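Local coordinates for L-lysine 6-monooxygenase (Pseudomonas syringae pv. tomato, PDB 5CQF), which probably catalyses the FAD- and NADPH-dependent hydroxylation of the side-chain amine of L-lysine, a step of siderophore biosynthesis, at residues G66-H71 with L246-N251; S212-S217 with A283-D288; Q354-P359 with D371-L376. One frame throughout, in Å; residues are numbered along the deposited sequence.

Overall arrangement
Counted from the N terminus, 66-71 comes first, in the loop after helix 57-64. It waits for 246-251 to close interaction 1 across 174 residues. Inside that span lies 212-217, the start of helix 214-226, whose partner 283-288 comes only after 246-251, so interactions 1 and 2 cross along the chain. They touch in space, with centres about 8 Å apart, and the short parallel strands 245-246 and 284-285 join their later segments. Together they tie the loop after helix 57-64 to this strand pair and the start of helix 214-226, after strand 206-210. Interaction 3 follows in series, its centre about 27 Å from either of the others, and closes an 11-residue loop between strands 345-348 and 393-396.

Interaction 1. Residues G66-H71 with L246-N251; sequences GTDINH and LGQFPN
Asp-68 holds its carboxylate trans to the backbone N (chi1 178°), and Gln-248 swings CG away from its own carbonyl carbon (chi1 -62°) before running on extended; this lays the Gln-248 amide carbon CD against Asp-68 CB, 3.4 Å away. Each then bonds to the other's backbone or its neighbour's. Gln-248 N gives its hydrogen to Asp-68 OD2 at 3.0 Å, on the anti lone pair of that oxygen. In return Asp-68 N donates to Gln-248 OE1 at 3.2 Å, from well above the amide carbonyl plane, while Gln-248 NE2 reaches Gly-66 O at 3.0 Å, lying in the plane of that carbonyl.

Asn-251 adds a second grip. Its side chain and that of Asp-68 slide past each other in opposite directions, amide and carboxylate planes 90° apart, and ND2 drops onto Asp-68 OD2 from above the carboxylate plane at 3.1 Å. The same nitrogen donates to Asp-68 O, also at 3.1 Å and again from above the carbonyl plane. OD2 is thus held from two directions, and the other carboxylate oxygen is occupied as well: OD1 accepts from Asn-70 N at 2.9 Å, which fixes the rotation of the group. Asn-251 OD1 approaches the His-71 side chain obliquely, but its hydrogen-bonding partner is Arg-75 NH1. Asn-70 turns its own ND2 to Asp-286 OD1.

Beyond this junction, Leu-246 packs on Leu-246 of a second subunit. The bond from Asn-70 N makes an Asx turn that sets the carboxylate, whose OD2 then links the loop after helix 57-64 to the loop after strand 245-246, beside Gln-214 at the start of helix 214-226, an arrangement consistent with the paired dinucleotide-binding domains of flavin-dependent N-hydroxylating monooxygenases.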
ATOM      1  N   GLY A  66     -18.906  -8.209  11.940  1.00 50.92           N
ATOM      2  CA  GLY A  66     -17.968  -7.769  12.975  1.00 52.60           C
ATOM      3  C   GLY A  66     -16.564  -8.390  12.985  1.00 53.03           C
ATOM      4  O   GLY A  66     -15.744  -8.037  13.844  1.00 53.29           O
ATOM      5  N   THR A  67     -16.277  -9.297  12.046  1.00 50.48           N
ATOM      6  CA  THR A  67     -15.026 -10.047  12.056  1.00 50.77           C
ATOM      7  C   THR A  67     -13.966  -9.458  11.115  1.00 45.85           C
ATOM      8  O   THR A  67     -14.242  -9.187   9.957  1.00 47.01           O
ATOM      9  CB  THR A  67     -15.268 -11.525  11.728  1.00 51.35           C
ATOM     10  OG1 THR A  67     -16.306 -12.013  12.590  1.00 52.66           O
ATOM     11  CG2 THR A  67     -13.975 -12.336  11.957  1.00 51.58           C
ATOM     12  N   ASP A  68     -12.755  -9.268  11.645  1.00 42.71           N
ATOM     13  CA  ASP A  68     -11.623  -8.743  10.879  1.00 41.31           C
ATOM     14  C   ASP A  68     -11.074  -9.847   9.983  1.00 41.09           C
ATOM     15  O   ASP A  68     -10.436 -10.787  10.459  1.00 41.33           O
ATOM     16  CB  ASP A  68     -10.536  -8.200  11.829  1.00 41.12           C
ATOM     17  CG  ASP A  68      -9.317  -7.675  11.107  1.00 40.29           C
ATOM     18  OD1 ASP A  68      -9.386  -7.516   9.869  1.00 42.13           O
ATOM     19  OD2 ASP A  68      -8.273  -7.409  11.776  1.00 40.82           O
ATOM     20  N   ILE A  69     -11.357  -9.736   8.692  1.00 40.86           N
ATOM     21  CA  ILE A  69     -10.900 -10.727   7.681  1.00 41.83           C
ATOM     22  C   ILE A  69      -9.726 -10.165   6.909  1.00 39.69           C
ATOM     23  O   ILE A  69      -9.396 -10.629   5.825  1.00 39.75           O
ATOM     24  CB  ILE A  69     -12.027 -11.209   6.677  1.00 42.63           C
ATOM     25  CG1 ILE A  69     -12.869 -10.068   6.082  1.00 42.97           C
ATOM     26  CG2 ILE A  69     -12.997 -12.148   7.361  1.00 42.38           C
ATOM     27  CD1 ILE A  69     -12.140  -9.136   5.156  1.00 43.02           C
ATOM     28  N   ASN A  70      -9.074  -9.165   7.477  1.00 40.83           N
ATOM     29  CA  ASN A  70      -7.877  -8.607   6.864  1.00 41.35           C
ATOM     30  C   ASN A  70      -6.703  -9.440   7.406  1.00 41.74           C
ATOM     31  O   ASN A  70      -5.958  -9.033   8.315  1.00 41.97           O
ATOM     32  CB  ASN A  70      -7.786  -7.115   7.165  1.00 41.96           C
ATOM     33  CG  ASN A  70      -6.639  -6.443   6.463  1.00 43.06           C
ATOM     34  OD1 ASN A  70      -5.729  -7.089   5.990  1.00 45.87           O
ATOM     35  ND2 ASN A  70      -6.661  -5.132   6.429  1.00 45.19           N
ATOM     36  N   HIS A  71      -6.631 -10.663   6.875  1.00 42.11           N
ATOM     37  CA  HIS A  71      -5.586 -11.619   7.185  1.00 39.41           C
ATOM     38  C   HIS A  71      -5.221 -12.428   5.944  1.00 40.03           C
ATOM     39  O   HIS A  71      -5.906 -12.421   4.907  1.00 35.95           O
ATOM     40  CB  HIS A  71      -5.982 -12.537   8.344  1.00 40.41           C
ATOM     41  CG  HIS A  71      -7.209 -13.349   8.109  1.00 40.00           C
ATOM     42  ND1 HIS A  71      -7.284 -14.327   7.139  1.00 40.77           N
ATOM     43  CD2 HIS A  71      -8.399 -13.367   8.752  1.00 40.99           C
ATOM     44  CE1 HIS A  71      -8.475 -14.900   7.183  1.00 41.48           C
ATOM     45  NE2 HIS A  71      -9.170 -14.346   8.161  1.00 40.98           N
ATOM     46  N   LEU A 246      -5.444  -1.101  15.240  1.00 43.03           N
ATOM     47  CA  LEU A 246      -5.606  -1.545  13.877  1.00 44.06           C
ATOM     48  C   LEU A 246      -5.402  -3.064  13.815  1.00 41.79           C
ATOM     49  O   LEU A 246      -4.317  -3.574  14.101  1.00 42.42           O
ATOM     50  CB  LEU A 246      -4.644  -0.800  12.940  1.00 45.31           C
ATOM     51  CG  LEU A 246      -4.921   0.717  12.881  1.00 48.50           C
ATOM     52  CD1 LEU A 246      -3.696   1.486  12.401  1.00 51.05           C
ATOM     53  CD2 LEU A 246      -6.123   1.057  12.006  1.00 48.42           C
ATOM     54  N   GLY A 247      -6.467  -3.767  13.450  1.00 39.48           N
ATOM     55  CA  GLY A 247      -6.485  -5.228  13.389  1.00 38.62           C
ATOM     56  C   GLY A 247      -6.953  -5.816  14.704  1.00 36.42           C
ATOM     57  O   GLY A 247      -6.575  -5.326  15.748  1.00 35.77           O
ATOM     58  N   GLN A 248      -7.773  -6.860  14.648  1.00 36.16           N
ATOM     59  CA  GLN A 248      -8.199  -7.570  15.846  1.00 36.59           C
ATOM     60  C   GLN A 248      -7.022  -8.402  16.305  1.00 36.19           C
ATOM     61  O   GLN A 248      -6.114  -8.675  15.528  1.00 37.17           O
ATOM     62  CB  GLN A 248      -9.481  -8.394  15.607  1.00 37.71           C
ATOM     63  CG  GLN A 248     -10.650  -7.473  15.212  1.00 40.88           C
ATOM     64  CD  GLN A 248     -11.971  -8.155  14.914  1.00 41.00           C
ATOM     65  OE1 GLN A 248     -12.039  -9.342  14.733  1.00 43.16           O
ATOM     66  NE2 GLN A 248     -13.026  -7.375  14.846  1.00 43.16           N
ATOM     67  N   PHE A 249      -7.057  -8.812  17.561  1.00 35.36           N
ATOM     68  CA  PHE A 249      -5.903  -9.393  18.246  1.00 36.35           C
ATOM     69  C   PHE A 249      -5.298 -10.563  17.489  1.00 35.43           C
ATOM     70  O   PHE A 249      -4.109 -10.574  17.248  1.00 34.12           O
ATOM     71  CB  PHE A 249      -6.299  -9.795  19.669  1.00 37.47           C
ATOM     72  CG  PHE A 249      -5.152 -10.244  20.534  1.00 38.89           C
ATOM     73  CD1 PHE A 249      -4.430  -9.320  21.284  1.00 38.59           C
ATOM     74  CD2 PHE A 249      -4.838 -11.601  20.665  1.00 38.41           C
ATOM     75  CE1 PHE A 249      -3.405  -9.734  22.121  1.00 38.37           C
ATOM     76  CE2 PHE A 249      -3.803 -12.010  21.502  1.00 38.51           C
ATOM     77  CZ  PHE A 249      -3.087 -11.076  22.225  1.00 38.11           C
ATOM     78  N   PRO A 250      -6.124 -11.527  17.069  1.00 36.62           N
ATOM     79  CA  PRO A 250      -5.566 -12.704  16.396  1.00 37.97           C
ATOM     80  C   PRO A 250      -4.861 -12.417  15.050  1.00 38.76           C
ATOM     81  O   PRO A 250      -4.104 -13.265  14.555  1.00 39.19           O
ATOM     82  CB  PRO A 250      -6.791 -13.594  16.157  1.00 39.26           C
ATOM     83  CG  PRO A 250      -7.856 -13.059  17.055  1.00 39.45           C
ATOM     84  CD  PRO A 250      -7.595 -11.582  17.159  1.00 37.87           C
ATOM     85  N   ASN A 251      -5.096 -11.231  14.488  1.00 38.66           N
ATOM     86  CA  ASN A 251      -4.387 -10.777  13.291  1.00 39.34           C
ATOM     87  C   ASN A 251      -3.132  -9.953  13.556  1.00 38.79           C
ATOM     88  O   ASN A 251      -2.406  -9.634  12.641  1.00 37.11           O
ATOM     89  CB  ASN A 251      -5.355 -10.046  12.377  1.00 39.14           C
ATOM     90  CG  ASN A 251      -6.483 -10.956  11.917  1.00 40.45           C
ATOM     91  OD1 ASN A 251      -6.271 -12.146  11.705  1.00 39.41           O
ATOM     92  ND2 ASN A 251      -7.687 -10.409  11.780  1.00 40.41           N
TER

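Interaction 2. Residues S212-S217 with A283-D288; sequences SGQSAS and AGIDPD
Gln-214 OE1 accepts from Asp-286 N at 2.9 Å in an almost straight bond, N-H...O 172°, although the donor stands 44° above the amide carbonyl plane. The Gln-214 side chain leaves the helix with CG trans to the backbone N (chi1 -173°) and stays extended, which carries the amide past Ile-285 to the start of helix 287-302. There OE1 also lies 3.4 Å from Asp-286 CB. The other end of the amide, NE2, donates to Glu-218 OE2, one turn further along the helix, so both ends of the group are held.

A water gives a second polar link: it accepts from Gln-214 N at 3.0 Å and donates to Gly-284 O at 2.8 Å. Gly-213 is the N-cap of helix 214-226, and the strand-turn-helix with Gly-211, Gly-213 and Ala-216 matches the GxGxxA pattern of a Rossmann-type domain, probably the NADP-binding one. Asp-286 caps the facing helix, 287-302, its OD1 accepting from Asp-288 N at 2.9 Å.

Ile-285 supplies the apolar part of the contact. Its CG1 lies over the backbone at the glycine turn, 3.7 Å from Gln-214 N, and CD1 reaches in to 3.4 Å from Ser-212 O. Ser-217 CB borders the same methyl, while Ser-212 OG turns to His-236 ND1.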
ATOM      1  N   SER A 212     -17.288   0.767  20.308  1.00 36.05           N
ATOM      2  CA  SER A 212     -16.012   1.160  19.718  1.00 36.98           C
ATOM      3  C   SER A 212     -15.319   0.095  18.858  1.00 37.55           C
ATOM      4  O   SER A 212     -14.301   0.379  18.251  1.00 38.86           O
ATOM      5  CB  SER A 212     -15.069   1.630  20.829  1.00 37.66           C
ATOM      6  OG  SER A 212     -15.612   2.759  21.519  1.00 37.38           O
ATOM      7  N   GLY A 213     -15.860  -1.116  18.803  1.00 37.58           N
ATOM      8  CA  GLY A 213     -15.286  -2.186  17.991  1.00 37.40           C
ATOM      9  C   GLY A 213     -15.748  -2.224  16.536  1.00 38.24           C
ATOM     10  O   GLY A 213     -16.444  -1.323  16.045  1.00 36.13           O
ATOM     11  N   GLN A 214     -15.383  -3.304  15.853  1.00 38.91           N
ATOM     12  CA  GLN A 214     -15.648  -3.426  14.433  1.00 38.01           C
ATOM     13  C   GLN A 214     -17.135  -3.497  14.119  1.00 37.96           C
ATOM     14  O   GLN A 214     -17.559  -2.996  13.093  1.00 41.52           O
ATOM     15  CB  GLN A 214     -14.917  -4.629  13.809  1.00 38.49           C
ATOM     16  CG  GLN A 214     -15.055  -4.641  12.289  1.00 38.75           C
ATOM     17  CD  GLN A 214     -13.981  -5.404  11.556  1.00 41.03           C
ATOM     18  OE1 GLN A 214     -12.807  -5.448  11.963  1.00 43.59           O
ATOM     19  NE2 GLN A 214     -14.369  -5.990  10.434  1.00 41.17           N
ATOM     20  N   SER A 215     -17.932  -4.098  14.980  1.00 38.02           N
ATOM     21  CA  SER A 215     -19.357  -4.184  14.704  1.00 38.85           C
ATOM     22  C   SER A 215     -19.964  -2.788  14.705  1.00 37.27           C
ATOM     23  O   SER A 215     -20.814  -2.493  13.871  1.00 35.93           O
ATOM     24  CB  SER A 215     -20.072  -5.087  15.718  1.00 40.00           C
ATOM     25  OG  SER A 215     -19.503  -6.383  15.698  1.00 43.19           O
ATOM     26  N   ALA A 216     -19.509  -1.943  15.631  1.00 35.22           N
ATOM     27  CA  ALA A 216     -19.917  -0.557  15.674  1.00 35.59           C
ATOM     28  C   ALA A 216     -19.475   0.187  14.420  1.00 35.22           C
ATOM     29  O   ALA A 216     -20.218   0.972  13.853  1.00 37.48           O
ATOM     30  CB  ALA A 216     -19.386   0.142  16.918  1.00 34.70           C
ATOM     31  N   SER A 217     -18.254  -0.036  14.001  1.00 35.74           N
ATOM     32  CA  SER A 217     -17.728   0.658  12.834  1.00 36.06           C
ATOM     33  C   SER A 217     -18.546   0.306  11.586  1.00 36.39           C
ATOM     34  O   SER A 217     -19.029   1.178  10.855  1.00 36.43           O
ATOM     35  CB  SER A 217     -16.264   0.278  12.657  1.00 35.08           C
ATOM     36  OG  SER A 217     -15.686   1.063  11.652  1.00 38.62           O
ATOM     37  N   ALA A 283      -9.106  -3.338  21.658  1.00 76.55           N
ATOM     38  CA  ALA A 283     -10.249  -3.640  20.794  1.00 73.72           C
ATOM     39  C   ALA A 283      -9.910  -3.103  19.401  1.00 65.88           C
ATOM     40  O   ALA A 283      -9.658  -1.906  19.232  1.00 69.01           O
ATOM     41  CB  ALA A 283     -11.520  -2.997  21.336  1.00 75.69           C
ATOM     42  N   GLY A 284      -9.898  -3.981  18.411  1.00 54.82           N
ATOM     43  CA  GLY A 284      -9.252  -3.673  17.143  1.00 48.71           C
ATOM     44  C   GLY A 284     -10.216  -3.712  15.985  1.00 42.86           C
ATOM     45  O   GLY A 284     -11.180  -4.441  15.998  1.00 40.27           O
ATOM     46  N   ILE A 285      -9.929  -2.916  14.974  1.00 40.98           N
ATOM     47  CA  ILE A 285     -10.772  -2.804  13.802  1.00 40.01           C
ATOM     48  C   ILE A 285      -9.916  -2.992  12.555  1.00 37.94           C
ATOM     49  O   ILE A 285      -8.813  -2.434  12.476  1.00 36.00           O
ATOM     50  CB  ILE A 285     -11.448  -1.428  13.781  1.00 41.30           C
ATOM     51  CG1 ILE A 285     -12.385  -1.290  14.982  1.00 44.84           C
ATOM     52  CG2 ILE A 285     -12.233  -1.222  12.494  1.00 42.25           C
ATOM     53  CD1 ILE A 285     -12.974   0.100  15.111  1.00 47.44           C
ATOM     54  N   ASP A 286     -10.396  -3.830  11.624  1.00 36.95           N
ATOM     55  CA  ASP A 286      -9.757  -4.013  10.302  1.00 36.35           C
ATOM     56  C   ASP A 286      -9.355  -2.636   9.796  1.00 35.58           C
ATOM     57  O   ASP A 286     -10.234  -1.781   9.696  1.00 34.36           O
ATOM     58  CB  ASP A 286     -10.781  -4.649   9.341  1.00 37.96           C
ATOM     59  CG  ASP A 286     -10.246  -4.879   7.924  1.00 38.67           C
ATOM     60  OD1 ASP A 286      -9.167  -4.359   7.573  1.00 37.21           O
ATOM     61  OD2 ASP A 286     -10.940  -5.609   7.156  1.00 40.82           O
ATOM     62  N   PRO A 287      -8.040  -2.401   9.511  1.00 35.58           N
ATOM     63  CA  PRO A 287      -7.614  -1.083   9.016  1.00 35.53           C
ATOM     64  C   PRO A 287      -8.330  -0.646   7.744  1.00 34.95           C
ATOM     65  O   PRO A 287      -8.521   0.519   7.560  1.00 33.38           O
ATOM     66  CB  PRO A 287      -6.092  -1.228   8.786  1.00 36.45           C
ATOM     67  CG  PRO A 287      -5.783  -2.687   8.918  1.00 37.78           C
ATOM     68  CD  PRO A 287      -6.898  -3.313   9.716  1.00 36.89           C
ATOM     69  N   ASP A 288      -8.763  -1.563   6.883  1.00 38.23           N
ATOM     70  CA  ASP A 288      -9.555  -1.155   5.688  1.00 39.58           C
ATOM     71  C   ASP A 288     -10.954  -0.697   6.046  1.00 38.64           C
ATOM     72  O   ASP A 288     -11.513   0.138   5.341  1.00 39.52           O
ATOM     73  CB  ASP A 288      -9.636  -2.254   4.620  1.00 40.77           C
ATOM     74  CG  ASP A 288      -8.275  -2.696   4.141  1.00 44.27           C
ATOM     75  OD1 ASP A 288      -7.295  -1.914   4.253  1.00 46.37           O
ATOM     76  OD2 ASP A 288      -8.177  -3.852   3.658  1.00 52.64           O
TER
HETATM   77  O   HOH W   1     -12.562  -7.183   8.088  1.00 34.46           O
HETATM   78  O   HOH W   2     -13.546  -5.228  17.247  1.00 39.37           O

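Interaction 3. Residues Q354-P359 with D371-L376; sequences QYLIPP and DVDGGL
Leu-356 sets its CD2 methyl above the carboxylate plane of Asp-373, 3.4 Å from OD2, while Gly-375 N comes to OD1 on its anti side, 32° out of that plane. The second flat group, the Tyr-355 ring, carries Pro-359 CD over the centre of one face. The bond from Gly-375 N to Asp-373 OD1, 2.8 Å, forms an Asx turn that overlaps the end of the type I beta turn from Asp-371 to Gly-374. OD1 is shared with Arg-402 NH2 in a salt bridge, which ties the turn to helix 401-404.

One backbone bond joins the two segments, Leu-376 N to Leu-356 O at 2.8 Å. The same oxygen sits 3.1 Å from Gly-375 CA, where the two segments come closest, Leu-356 beside Gly-375. Ile-357 lays its CG1 arm across this glycine and meets Leu-376 CD1 at about a right angle, with CD1 of the isoleucine near Gly-374 O. Leu-376 adopts an unusual first torsion (chi1 -103°) that takes its other methyl into tight contact with the proline ring, Leu-376 CD2 lying just 3.3 Å from Pro-358 CD.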
ATOM      1  N   GLN A 354     -19.695 -13.134  28.129  1.00 71.42           N
ATOM      2  CA  GLN A 354     -19.024 -14.402  28.456  1.00 69.90           C
ATOM      3  C   GLN A 354     -19.832 -15.084  29.566  1.00 66.83           C
ATOM      4  O   GLN A 354     -20.066 -14.530  30.632  1.00 62.38           O
ATOM      5  CB  GLN A 354     -17.516 -14.262  28.806  1.00 75.91           C
ATOM      6  CG  GLN A 354     -17.114 -13.202  29.849  1.00 79.55           C
ATOM      7  CD  GLN A 354     -15.715 -13.416  30.499  1.00 78.85           C
ATOM      8  OE1 GLN A 354     -14.718 -13.738  29.824  1.00 64.16           O
ATOM      9  NE2 GLN A 354     -15.647 -13.206  31.826  1.00 77.41           N
ATOM     10  N   TYR A 355     -20.313 -16.282  29.279  1.00 63.40           N
ATOM     11  CA  TYR A 355     -21.032 -17.040  30.263  1.00 62.00           C
ATOM     12  C   TYR A 355     -20.015 -17.573  31.257  1.00 58.60           C
ATOM     13  O   TYR A 355     -18.851 -17.806  30.915  1.00 51.12           O
ATOM     14  CB  TYR A 355     -21.759 -18.199  29.595  1.00 64.45           C
ATOM     15  CG  TYR A 355     -23.003 -17.813  28.827  1.00 67.32           C
ATOM     16  CD1 TYR A 355     -24.012 -17.062  29.437  1.00 73.34           C
ATOM     17  CD2 TYR A 355     -23.208 -18.256  27.519  1.00 68.12           C
ATOM     18  CE1 TYR A 355     -25.175 -16.734  28.753  1.00 76.37           C
ATOM     19  CE2 TYR A 355     -24.363 -17.930  26.822  1.00 70.50           C
ATOM     20  CZ  TYR A 355     -25.344 -17.167  27.441  1.00 76.67           C
ATOM     21  OH  TYR A 355     -26.508 -16.844  26.772  1.00 79.04           O
ATOM     22  N   LEU A 356     -20.437 -17.724  32.504  1.00 55.68           N
ATOM     23  CA  LEU A 356     -19.609 -18.429  33.485  1.00 56.88           C
ATOM     24  C   LEU A 356     -19.868 -19.912  33.277  1.00 53.39           C
ATOM     25  O   LEU A 356     -18.935 -20.699  33.224  1.00 50.79           O
ATOM     26  CB  LEU A 356     -19.930 -17.986  34.931  1.00 56.57           C
ATOM     27  CG  LEU A 356     -19.680 -16.496  35.191  1.00 59.63           C
ATOM     28  CD1 LEU A 356     -19.990 -16.131  36.634  1.00 60.21           C
ATOM     29  CD2 LEU A 356     -18.256 -16.069  34.819  1.00 58.84           C
ATOM     30  N   ILE A 357     -21.151 -20.254  33.166  1.00 52.18           N
ATOM     31  CA  ILE A 357     -21.610 -21.583  32.830  1.00 54.20           C
ATOM     32  C   ILE A 357     -22.638 -21.434  31.724  1.00 54.07           C
ATOM     33  O   ILE A 357     -23.678 -20.825  31.940  1.00 57.51           O
ATOM     34  CB  ILE A 357     -22.312 -22.254  34.019  1.00 56.28           C
ATOM     35  CG1 ILE A 357     -21.311 -22.488  35.144  1.00 57.53           C
ATOM     36  CG2 ILE A 357     -22.930 -23.585  33.580  1.00 58.32           C
ATOM     37  CD1 ILE A 357     -21.921 -23.028  36.424  1.00 59.86           C
ATOM     38  N   PRO A 358     -22.371 -21.990  30.542  1.00 50.51           N
ATOM     39  CA  PRO A 358     -23.341 -21.746  29.491  1.00 50.83           C
ATOM     40  C   PRO A 358     -24.697 -22.286  29.892  1.00 51.15           C
ATOM     41  O   PRO A 358     -24.761 -23.283  30.595  1.00 51.11           O
ATOM     42  CB  PRO A 358     -22.776 -22.510  28.287  1.00 51.40           C
ATOM     43  CG  PRO A 358     -21.335 -22.742  28.592  1.00 50.31           C
ATOM     44  CD  PRO A 358     -21.193 -22.733  30.079  1.00 50.43           C
ATOM     45  N   PRO A 359     -25.778 -21.621  29.466  1.00 53.74           N
ATOM     46  CA  PRO A 359     -27.127 -22.059  29.852  1.00 55.82           C
ATOM     47  C   PRO A 359     -27.388 -23.519  29.530  1.00 58.65           C
ATOM     48  O   PRO A 359     -28.030 -24.193  30.322  1.00 55.28           O
ATOM     49  CB  PRO A 359     -28.055 -21.177  29.011  1.00 55.40           C
ATOM     50  CG  PRO A 359     -27.249 -19.955  28.727  1.00 56.76           C
ATOM     51  CD  PRO A 359     -25.806 -20.391  28.656  1.00 54.92           C
ATOM     52  N   ASP A 371     -14.341 -22.936  38.517  1.00 49.94           N
ATOM     53  CA  ASP A 371     -13.212 -22.034  38.435  1.00 50.96           C
ATOM     54  C   ASP A 371     -13.399 -21.002  39.559  1.00 50.84           C
ATOM     55  O   ASP A 371     -14.354 -21.073  40.325  1.00 48.92           O
ATOM     56  CB  ASP A 371     -13.173 -21.350  37.051  1.00 52.71           C
ATOM     57  CG  ASP A 371     -11.764 -20.820  36.665  1.00 55.87           C
ATOM     58  OD1 ASP A 371     -10.812 -20.857  37.500  1.00 54.73           O
ATOM     59  OD2 ASP A 371     -11.614 -20.351  35.504  1.00 59.14           O
ATOM     60  N   VAL A 372     -12.517 -20.020  39.632  1.00 49.85           N
ATOM     61  CA  VAL A 372     -12.531 -19.061  40.739  1.00 51.85           C
ATOM     62  C   VAL A 372     -13.816 -18.222  40.800  1.00 51.51           C
ATOM     63  O   VAL A 372     -14.113 -17.601  41.828  1.00 48.15           O
ATOM     64  CB  VAL A 372     -11.293 -18.127  40.691  1.00 52.88           C
ATOM     65  CG1 VAL A 372     -10.017 -18.962  40.533  1.00 53.10           C
ATOM     66  CG2 VAL A 372     -11.422 -17.086  39.571  1.00 53.95           C
ATOM     67  N   ASP A 373     -14.580 -18.201  39.706  1.00 49.70           N
ATOM     68  CA  ASP A 373     -15.800 -17.403  39.673  1.00 49.56           C
ATOM     69  C   ASP A 373     -17.073 -18.275  39.691  1.00 48.07           C
ATOM     70  O   ASP A 373     -18.171 -17.790  39.413  1.00 47.58           O
ATOM     71  CB  ASP A 373     -15.775 -16.461  38.461  1.00 48.10           C
ATOM     72  CG  ASP A 373     -15.580 -17.204  37.159  1.00 45.73           C
ATOM     73  OD1 ASP A 373     -15.774 -18.454  37.155  1.00 45.53           O
ATOM     74  OD2 ASP A 373     -15.194 -16.548  36.162  1.00 44.89           O
ATOM     75  N   GLY A 374     -16.922 -19.552  40.021  1.00 48.15           N
ATOM     76  CA  GLY A 374     -18.037 -20.499  39.972  1.00 47.10           C
ATOM     77  C   GLY A 374     -18.274 -21.077  38.588  1.00 46.22           C
ATOM     78  O   GLY A 374     -18.894 -22.135  38.460  1.00 46.25           O
ATOM     79  N   GLY A 375     -17.774 -20.407  37.548  1.00 47.00           N
ATOM     80  CA  GLY A 375     -17.959 -20.877  36.180  1.00 46.39           C
ATOM     81  C   GLY A 375     -17.143 -22.105  35.788  1.00 46.48           C
ATOM     82  O   GLY A 375     -16.514 -22.760  36.616  1.00 47.15           O
ATOM     83  N   LEU A 376     -17.140 -22.388  34.490  1.00 47.31           N
ATOM     84  CA  LEU A 376     -16.481 -23.559  33.948  1.00 46.24           C
ATOM     85  C   LEU A 376     -14.991 -23.459  34.126  1.00 44.71           C
ATOM     86  O   LEU A 376     -14.431 -22.387  33.998  1.00 43.72           O
ATOM     87  CB  LEU A 376     -16.798 -23.723  32.457  1.00 47.46           C
ATOM     88  CG  LEU A 376     -17.816 -24.784  32.013  1.00 50.22           C
ATOM     89  CD1 LEU A 376     -18.929 -25.010  33.018  1.00 51.11           C
ATOM     90  CD2 LEU A 376     -18.390 -24.413  30.641  1.00 51.40           C
TER